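Long-range contacts in putative beta-glucosidase (Bifidobacterium adolescentis, PDB 5WAB), which hydrolyses beta-glucosidic bonds as a member of glycoside hydrolase family 3 and probably also releases terminal alpha-L-arabinopyranosyl units from ginsenosides: residues G45-L49 / T69-P73; D305-H309 / G473-G477; S489-K493 / D579-Q585. All blocks are in the same frame, centred on the assembly; numbering follows the deposited sequence.

Contact 1: G45-L49 / T69-P73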
loop_
_atom_site.group_PDB
_atom_site.type_symbol
_atom_site.label_atom_id
_atom_site.label_comp_id
_atom_site.label_asym_id
_atom_site.label_seq_id
_atom_site.Cartn_x
_atom_site.Cartn_y
_atom_site.Cartn_z
ATOM N N GLY A 45 12.985 4.647 3.545
ATOM C CA GLY A 45 12.455 3.715 4.499
ATOM C C GLY A 45 10.947 3.631 4.574
ATOM O O GLY A 45 10.343 4.019 5.575
ATOM N N PRO A 46 10.301 3.113 3.527
ATOM C CA PRO A 46 8.853 2.870 3.633
ATOM C C PRO A 46 8.527 1.776 4.633
ATOM O O PRO A 46 7.425 1.760 5.195
ATOM C CB PRO A 46 8.449 2.474 2.204
ATOM C CG PRO A 46 9.598 2.904 1.342
ATOM C CD PRO A 46 10.813 2.771 2.191
ATOM N N HIS A 47 9.455 0.851 4.869
ATOM C CA HIS A 47 9.277 -0.177 5.883
ATOM C C HIS A 47 10.495 -0.275 6.797
ATOM O O HIS A 47 10.839 -1.363 7.265
ATOM C CB HIS A 47 8.953 -1.528 5.243
ATOM C CG HIS A 47 9.957 -1.975 4.226
ATOM N ND1 HIS A 47 9.756 -1.827 2.870
ATOM C CD2 HIS A 47 11.167 -2.567 4.364
ATOM C CE1 HIS A 47 10.797 -2.312 2.216
ATOM N NE2 HIS A 47 11.668 -2.766 3.100
ATOM N N GLY A 48 11.147 0.847 7.071
ATOM C CA GLY A 48 12.250 0.883 8.017
ATOM C C GLY A 48 13.394 1.784 7.597
ATOM O O GLY A 48 13.671 1.973 6.416
ATOM N N LEU A 49 14.096 2.330 8.586
ATOM C CA LEU A 49 15.214 3.227 8.319
ATOM C C LEU A 49 16.286 2.528 7.496
ATOM O O LEU A 49 16.775 1.457 7.867
ATOM C CB LEU A 49 15.812 3.710 9.637
ATOM C CG LEU A 49 17.058 4.584 9.529
ATOM C CD1 LEU A 49 16.743 5.863 8.785
ATOM C CD2 LEU A 49 17.603 4.883 10.906
ATOM N N THR A 69 15.596 -1.874 12.224
ATOM C CA THR A 69 14.540 -2.875 12.165
ATOM C C THR A 69 13.923 -2.901 10.773
ATOM O O THR A 69 13.406 -1.885 10.294
ATOM C CB THR A 69 13.473 -2.589 13.215
ATOM O OG1 THR A 69 14.071 -2.630 14.517
ATOM C CG2 THR A 69 12.344 -3.624 13.124
ATOM N N CYS A 70 13.978 -4.058 10.120
ATOM C CA CYS A 70 13.369 -4.229 8.806
ATOM C C CYS A 70 11.936 -4.696 9.023
ATOM O O CYS A 70 11.685 -5.874 9.285
ATOM C CB CYS A 70 14.172 -5.212 7.961
ATOM S SG CYS A 70 13.529 -5.472 6.280
ATOM N N PHE A 71 10.992 -3.770 8.925
ATOM C CA PHE A 71 9.592 -4.128 9.067
ATOM C C PHE A 71 9.090 -4.800 7.792
ATOM O O PHE A 71 9.710 -4.677 6.732
ATOM C CB PHE A 71 8.768 -2.884 9.383
ATOM C CG PHE A 71 9.120 -2.254 10.694
ATOM C CD1 PHE A 71 8.544 -2.700 11.870
ATOM C CD2 PHE A 71 10.029 -1.212 10.753
ATOM C CE1 PHE A 71 8.871 -2.125 13.081
ATOM C CE2 PHE A 71 10.361 -0.633 11.959
ATOM C CZ PHE A 71 9.780 -1.091 13.126
ATOM N N PRO A 72 7.975 -5.522 7.861
ATOM C CA PRO A 72 7.442 -6.147 6.652
ATOM C C PRO A 72 7.107 -5.094 5.615
ATOM O O PRO A 72 6.514 -4.055 5.948
ATOM C CB PRO A 72 6.180 -6.875 7.147
ATOM C CG PRO A 72 5.849 -6.240 8.455
ATOM C CD PRO A 72 7.172 -5.870 9.048
ATOM N N PRO A 73 7.520 -5.302 4.363
ATOM C CA PRO A 73 7.099 -4.404 3.286
ATOM C C PRO A 73 5.585 -4.321 3.191
ATOM O O PRO A 73 4.855 -5.216 3.617
ATOM C CB PRO A 73 7.704 -5.044 2.035
ATOM C CG PRO A 73 8.922 -5.747 2.551
ATOM C CD PRO A 73 8.542 -6.264 3.914
#

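Contact 2: D305-H309 / G473-G477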
loop_
_atom_site.group_PDB
_atom_site.type_symbol
_atom_site.label_atom_id
_atom_site.label_comp_id
_atom_site.label_asym_id
_atom_site.label_seq_id
_atom_site.Cartn_x
_atom_site.Cartn_y
_atom_site.Cartn_z
ATOM N N ASP A 305 11.859 -4.929 17.533
ATOM C CA ASP A 305 11.788 -6.237 16.893
ATOM C C ASP A 305 10.485 -6.948 17.222
ATOM O O ASP A 305 9.996 -7.747 16.414
ATOM C CB ASP A 305 12.981 -7.093 17.315
ATOM C CG ASP A 305 12.983 -8.452 16.658
ATOM O OD1 ASP A 305 12.953 -8.510 15.413
ATOM O OD2 ASP A 305 13.011 -9.461 17.386
ATOM N N GLU A 306 9.902 -6.655 18.388
ATOM C CA GLU A 306 8.613 -7.240 18.739
ATOM C C GLU A 306 7.480 -6.590 17.961
ATOM O O GLU A 306 6.507 -7.264 17.606
ATOM C CB GLU A 306 8.366 -7.111 20.237
ATOM C CG GLU A 306 9.254 -7.994 21.084
ATOM C CD GLU A 306 9.123 -7.693 22.560
ATOM O OE1 GLU A 306 8.375 -6.754 22.908
ATOM O OE2 GLU A 306 9.755 -8.405 23.372
ATOM N N VAL A 307 7.580 -5.291 17.691
ATOM C CA VAL A 307 6.611 -4.661 16.804
ATOM C C VAL A 307 6.685 -5.302 15.425
ATOM O O VAL A 307 5.656 -5.599 14.805
ATOM C CB VAL A 307 6.847 -3.138 16.754
ATOM C CG1 VAL A 307 5.937 -2.472 15.727
ATOM C CG2 VAL A 307 6.620 -2.532 18.136
ATOM N N ALA A 308 7.904 -5.564 14.942
ATOM C CA ALA A 308 8.079 -6.274 13.678
ATOM C C ALA A 308 7.553 -7.701 13.758
ATOM O O ALA A 308 7.052 -8.237 12.763
ATOM C CB ALA A 308 9.554 -6.273 13.274
ATOM N N HIS A 309 7.668 -8.333 14.928
ATOM C CA HIS A 309 7.118 -9.671 15.109
ATOM C C HIS A 309 5.603 -9.654 14.950
ATOM O O HIS A 309 5.036 -10.477 14.222
ATOM C CB HIS A 309 7.523 -10.215 16.482
ATOM C CG HIS A 309 7.154 -11.649 16.708
ATOM N ND1 HIS A 309 6.623 -12.450 15.719
ATOM C CD2 HIS A 309 7.235 -12.425 17.816
ATOM C CE1 HIS A 309 6.394 -13.657 16.207
ATOM N NE2 HIS A 309 6.755 -13.667 17.478
ATOM N N GLY A 473 9.594 -9.162 6.595
ATOM C CA GLY A 473 10.581 -8.396 7.327
ATOM C C GLY A 473 11.485 -9.286 8.161
ATOM O O GLY A 473 11.515 -10.510 8.020
ATOM N N GLN A 474 12.228 -8.644 9.065
ATOM C CA GLN A 474 13.278 -9.350 9.791
ATOM C C GLN A 474 12.734 -10.358 10.800
ATOM O O GLN A 474 13.486 -11.233 11.242
ATOM C CB GLN A 474 14.193 -8.358 10.511
ATOM C CG GLN A 474 13.576 -7.713 11.742
ATOM C CD GLN A 474 14.545 -6.793 12.452
ATOM O OE1 GLN A 474 15.326 -6.091 11.813
ATOM N NE2 GLN A 474 14.515 -6.804 13.780
ATOM N N ALA A 475 11.462 -10.255 11.183
ATOM C CA ALA A 475 10.881 -11.125 12.198
ATOM C C ALA A 475 9.967 -12.200 11.610
ATOM O O ALA A 475 9.112 -12.736 12.325
ATOM C CB ALA A 475 10.125 -10.295 13.234
ATOM N N GLY A 476 10.143 -12.537 10.331
ATOM C CA GLY A 476 9.275 -13.522 9.705
ATOM C C GLY A 476 9.408 -14.906 10.313
ATOM O O GLY A 476 8.423 -15.639 10.430
ATOM N N GLY A 477 10.624 -15.287 10.696
ATOM C CA GLY A 477 10.872 -16.589 11.274
ATOM C C GLY A 477 9.968 -16.919 12.445
ATOM O O GLY A 477 9.152 -17.847 12.389
HETATM O O HOH W 1 9.473 -8.228 10.425
#

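Contact 3: S489-K493 / D579-Q585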
loop_
_atom_site.group_PDB
_atom_site.type_symbol
_atom_site.label_atom_id
_atom_site.label_comp_id
_atom_site.label_asym_id
_atom_site.label_seq_id
_atom_site.Cartn_x
_atom_site.Cartn_y
_atom_site.Cartn_z
ATOM N N SER A 489 -3.639 -17.237 15.536
ATOM C CA SER A 489 -4.341 -17.558 14.298
ATOM C C SER A 489 -4.027 -16.513 13.229
ATOM O O SER A 489 -3.943 -15.320 13.537
ATOM C CB SER A 489 -5.849 -17.603 14.525
ATOM O OG SER A 489 -6.539 -17.608 13.291
ATOM N N PRO A 490 -3.856 -16.923 11.970
ATOM C CA PRO A 490 -3.664 -15.936 10.896
ATOM C C PRO A 490 -4.937 -15.143 10.683
ATOM O O PRO A 490 -6.039 -15.673 10.833
ATOM C CB PRO A 490 -3.312 -16.790 9.670
ATOM C CG PRO A 490 -3.832 -18.144 9.993
ATOM C CD PRO A 490 -3.898 -18.307 11.477
ATOM N N SER A 491 -4.775 -13.856 10.355
ATOM C CA SER A 491 -5.924 -12.978 10.190
ATOM C C SER A 491 -5.826 -12.081 8.957
ATOM O O SER A 491 -6.594 -11.113 8.851
ATOM C CB SER A 491 -6.106 -12.119 11.445
ATOM O OG SER A 491 -4.923 -11.401 11.777
ATOM N N GLY A 492 -4.918 -12.369 8.027
ATOM C CA GLY A 492 -4.709 -11.484 6.900
ATOM C C GLY A 492 -5.805 -11.622 5.860
ATOM O O GLY A 492 -6.302 -12.714 5.585
ATOM N N LYS A 493 -6.169 -10.488 5.273
ATOM C CA LYS A 493 -7.093 -10.421 4.152
ATOM C C LYS A 493 -6.369 -9.834 2.947
ATOM O O LYS A 493 -5.553 -8.918 3.089
ATOM C CB LYS A 493 -8.321 -9.567 4.488
ATOM C CG LYS A 493 -9.097 -10.008 5.724
ATOM C CD LYS A 493 -9.759 -11.366 5.550
ATOM C CE LYS A 493 -10.659 -11.669 6.742
ATOM N NZ LYS A 493 -11.328 -13.000 6.658
ATOM N N ASP A 579 -9.238 -18.218 19.829
ATOM C CA ASP A 579 -9.141 -16.764 19.831
ATOM C C ASP A 579 -8.505 -16.305 18.523
ATOM O O ASP A 579 -7.411 -16.761 18.167
ATOM C CB ASP A 579 -8.316 -16.290 21.028
ATOM C CG ASP A 579 -8.866 -16.788 22.365
ATOM O OD1 ASP A 579 -9.994 -17.324 22.398
ATOM O OD2 ASP A 579 -8.164 -16.644 23.390
ATOM N N ALA A 580 -9.197 -15.433 17.791
ATOM C CA ALA A 580 -8.697 -14.957 16.506
ATOM C C ALA A 580 -9.382 -13.643 16.158
ATOM O O ALA A 580 -10.386 -13.262 16.763
ATOM C CB ALA A 580 -8.917 -15.996 15.401
ATOM N N ALA A 581 -8.831 -12.962 15.154
ATOM C CA ALA A 581 -9.341 -11.678 14.700
ATOM C C ALA A 581 -10.089 -11.828 13.380
ATOM O O ALA A 581 -9.726 -12.641 12.525
ATOM C CB ALA A 581 -8.206 -10.665 14.533
ATOM N N GLU A 582 -11.121 -11.006 13.211
ATOM C CA GLU A 582 -11.914 -10.960 11.991
ATOM C C GLU A 582 -11.976 -9.525 11.495
ATOM O O GLU A 582 -12.071 -8.589 12.292
ATOM C CB GLU A 582 -13.334 -11.499 12.241
ATOM C CG GLU A 582 -14.283 -11.434 11.051
ATOM C CD GLU A 582 -13.846 -12.307 9.893
ATOM O OE1 GLU A 582 -14.299 -13.471 9.819
ATOM O OE2 GLU A 582 -13.040 -11.834 9.065
ATOM N N THR A 583 -11.918 -9.351 10.181
ATOM C CA THR A 583 -11.959 -8.027 9.575
ATOM C C THR A 583 -13.268 -7.879 8.811
ATOM O O THR A 583 -13.417 -8.423 7.712
ATOM C CB THR A 583 -10.758 -7.804 8.662
ATOM O OG1 THR A 583 -9.558 -7.879 9.440
ATOM C CG2 THR A 583 -10.842 -6.433 8.000
ATOM N N VAL A 584 -14.201 -7.125 9.387
ATOM C CA VAL A 584 -15.489 -6.869 8.753
ATOM C C VAL A 584 -15.316 -5.765 7.722
ATOM O O VAL A 584 -14.635 -4.763 7.970
ATOM C CB VAL A 584 -16.544 -6.490 9.807
ATOM C CG1 VAL A 584 -17.882 -6.184 9.145
ATOM C CG2 VAL A 584 -16.692 -7.605 10.834
ATOM N N GLN A 585 -15.935 -5.944 6.558
ATOM C CA GLN A 585 -15.762 -5.046 5.428
ATOM C C GLN A 585 -17.120 -4.535 4.969
ATOM O O GLN A 585 -18.098 -5.285 4.941
ATOM C CB GLN A 585 -15.030 -5.756 4.270
ATOM C CG GLN A 585 -13.762 -6.480 4.724
ATOM C CD GLN A 585 -13.166 -7.399 3.674
ATOM O OE1 GLN A 585 -13.370 -7.214 2.474
ATOM N NE2 GLN A 585 -12.414 -8.396 4.127
HETATM O O HOH W 2 -5.076 -15.956 17.229
HETATM O O HOH W 3 -7.180 -8.645 8.080
HETATM O O HOH W 4 -9.013 -10.745 10.179
#

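Contact 1: G45-L49 / T69-P73
Thr-69 meets Gly-48 through its backbone: Thr-69 O lies 3.8 Å from Gly-48 CA. A side chain on Gly-48 would run into this carbonyl, and the backbone angles there also call for glycine. The hydroxyl of Thr-69 turns elsewhere, to Glu-96, while its CG2 lies over one face of the Phe-71 ring, offset toward the rim. Cys-70 brings its sulfur to the imidazole of His-47 at an oblique angle, with SG 4.2 Å from His-47 CD2. Phe-71 supplies the hydrogen bond of the contact: Phe-71 N donates to His-47 O over 2.9 Å. The nitrogen sits nearly in line with the carbonyl (C=O...N 163°), but the N-H is bent away from the straight path. The same oxygen lies at the edge of the phenyl ring, in its plane, 3.6 Å from Phe-71 CD2. The ring continues onto Val-89, Ala-92 and Met-93 of helix 83-99. Both segments belong to the long loop after strand 41-44, in the N-terminal domain of the TIM-barrel clan; in such barrels the loops after the strands form the active-site side. Pro-72 faces away, onto Ala-311, but Pro-72 O lies 3.6 Å from His-47 CB. Pro-73, the N-cap of helix 74-77, makes a CH-pi contact: Pro-73 CG stands over the centre of the His-47 ring, 4.0 Å from its centroid. The torsion of His-47 (chi1 55°) tucks CG between its own N and carbonyl carbon and so lays the imidazole under the proline. An alanine in place of His-47 is likely to open a gap beneath Pro-73 and leave Cys-70 SG without its aromatic neighbour.

Contact 2: D305-H309 / G473-G477
Two torsions bring Asp-305 and Gln-474 together. Asp-305 has CG anti to its N (chi1 -179°), which swings the carboxylate off the helix toward the turn. Gln-474 has CG between its N and carbonyl carbon (chi1 74°) and runs extended from there. Gln-474 NE2 then donates to Asp-305 OD1 over 2.8 Å in a nearly straight bond (168°). The oxygen lies in the amide plane, but the donor meets it on the anti side, tilted out of the carboxylate plane. The amide is held at other points too: its OE1 accepts from Cys-70 N and its NE2 also bonds Thr-357 OG1. Gly-473 to Gly-476 form a type I turn, with Ala-475 as N-cap of helix 476-484. This turn follows strand 465-468 of the mixed sheet in the C-terminal domain and packs on helix 301-313. Ala-475 CB rests on the helix backbone, 3.6 Å from His-309 N, and meets Ala-308 CB at 4.1 Å. That His-309 N is already bonded to Asp-305 O. A water accepts from Ala-475 N at 2.9 Å and reaches Ala-308 O only weakly. The His-309 side chain packs farther along, on Pro-478, Ala-479 and Asp-482.

Contact 3: S489-K493 / D579-Q585
Lys-493 NZ and Glu-582 OE2 form a salt bridge, 3.2 Å apart and weak as a hydrogen bond. The two side chains cross at about a right angle. Glu-582 bends at chi2 (64°), which curls its carboxylate back so that the anti lone pair of OE2 takes Thr-583 N at 2.9 Å. Nearer the backbone, Lys-493 CG packs 4.0 Å from Thr-583 CB and as far from Gln-585 NE2. Ser-489 puts CB and OG against the methyl of Ala-580, with OG 3.6 Å from Ala-580 CB. Ser-491 CB meets Ala-581 CB at 4.0 Å. Waters fill in between the backbones. One accepts from Ser-489 N and donates to Asp-579 O, at 2.6 Å from each atom. Two more lie between Ser-491 O and Thr-583 OG1.

The second shell sets these groups. Lys-493 NZ also bonds Gly-545 O, Ser-489 OG bonds Tyr-548 N, and Ser-491 OG bonds Lys-607 NZ. Gln-585 OE1 bonds Tyr-587 OH and its NE2 bonds Gly-543 O. The loop 489-493 of the C-terminal domain runs in almost the same direction as strand 580-590, which belongs to the antiparallel sheet of the fibronectin type III-like domain. The two are joined through side chains and water. Because the ion pair is buried, Glu-582 probably offsets the charge of Lys-493 where little bulk solvent could do so.

From the N terminus, contact 1 comes first: it closes the loop between strand 41-44 and helix 74-77. The chain then completes the barrel domain and enters helix 301-313. Contact 2 closes the next and longest loop, 163 residues, joining that helix to the start of helix 476-484. Contact 3 opens soon after and closes a loop of 85 residues, joining loop 489-493 to strand 580-590. The three follow in series; none nests in or crosses another. Contacts 1 and 2 touch: Thr-69 packs on Ala-308, and Gln-474 N probably donates to Cys-70 O, which ties barrel to C-terminal domain. Contact 3 stands apart, its centre about 19 Å from that of contact 2, and joins the C-terminal and fibronectin-like domains.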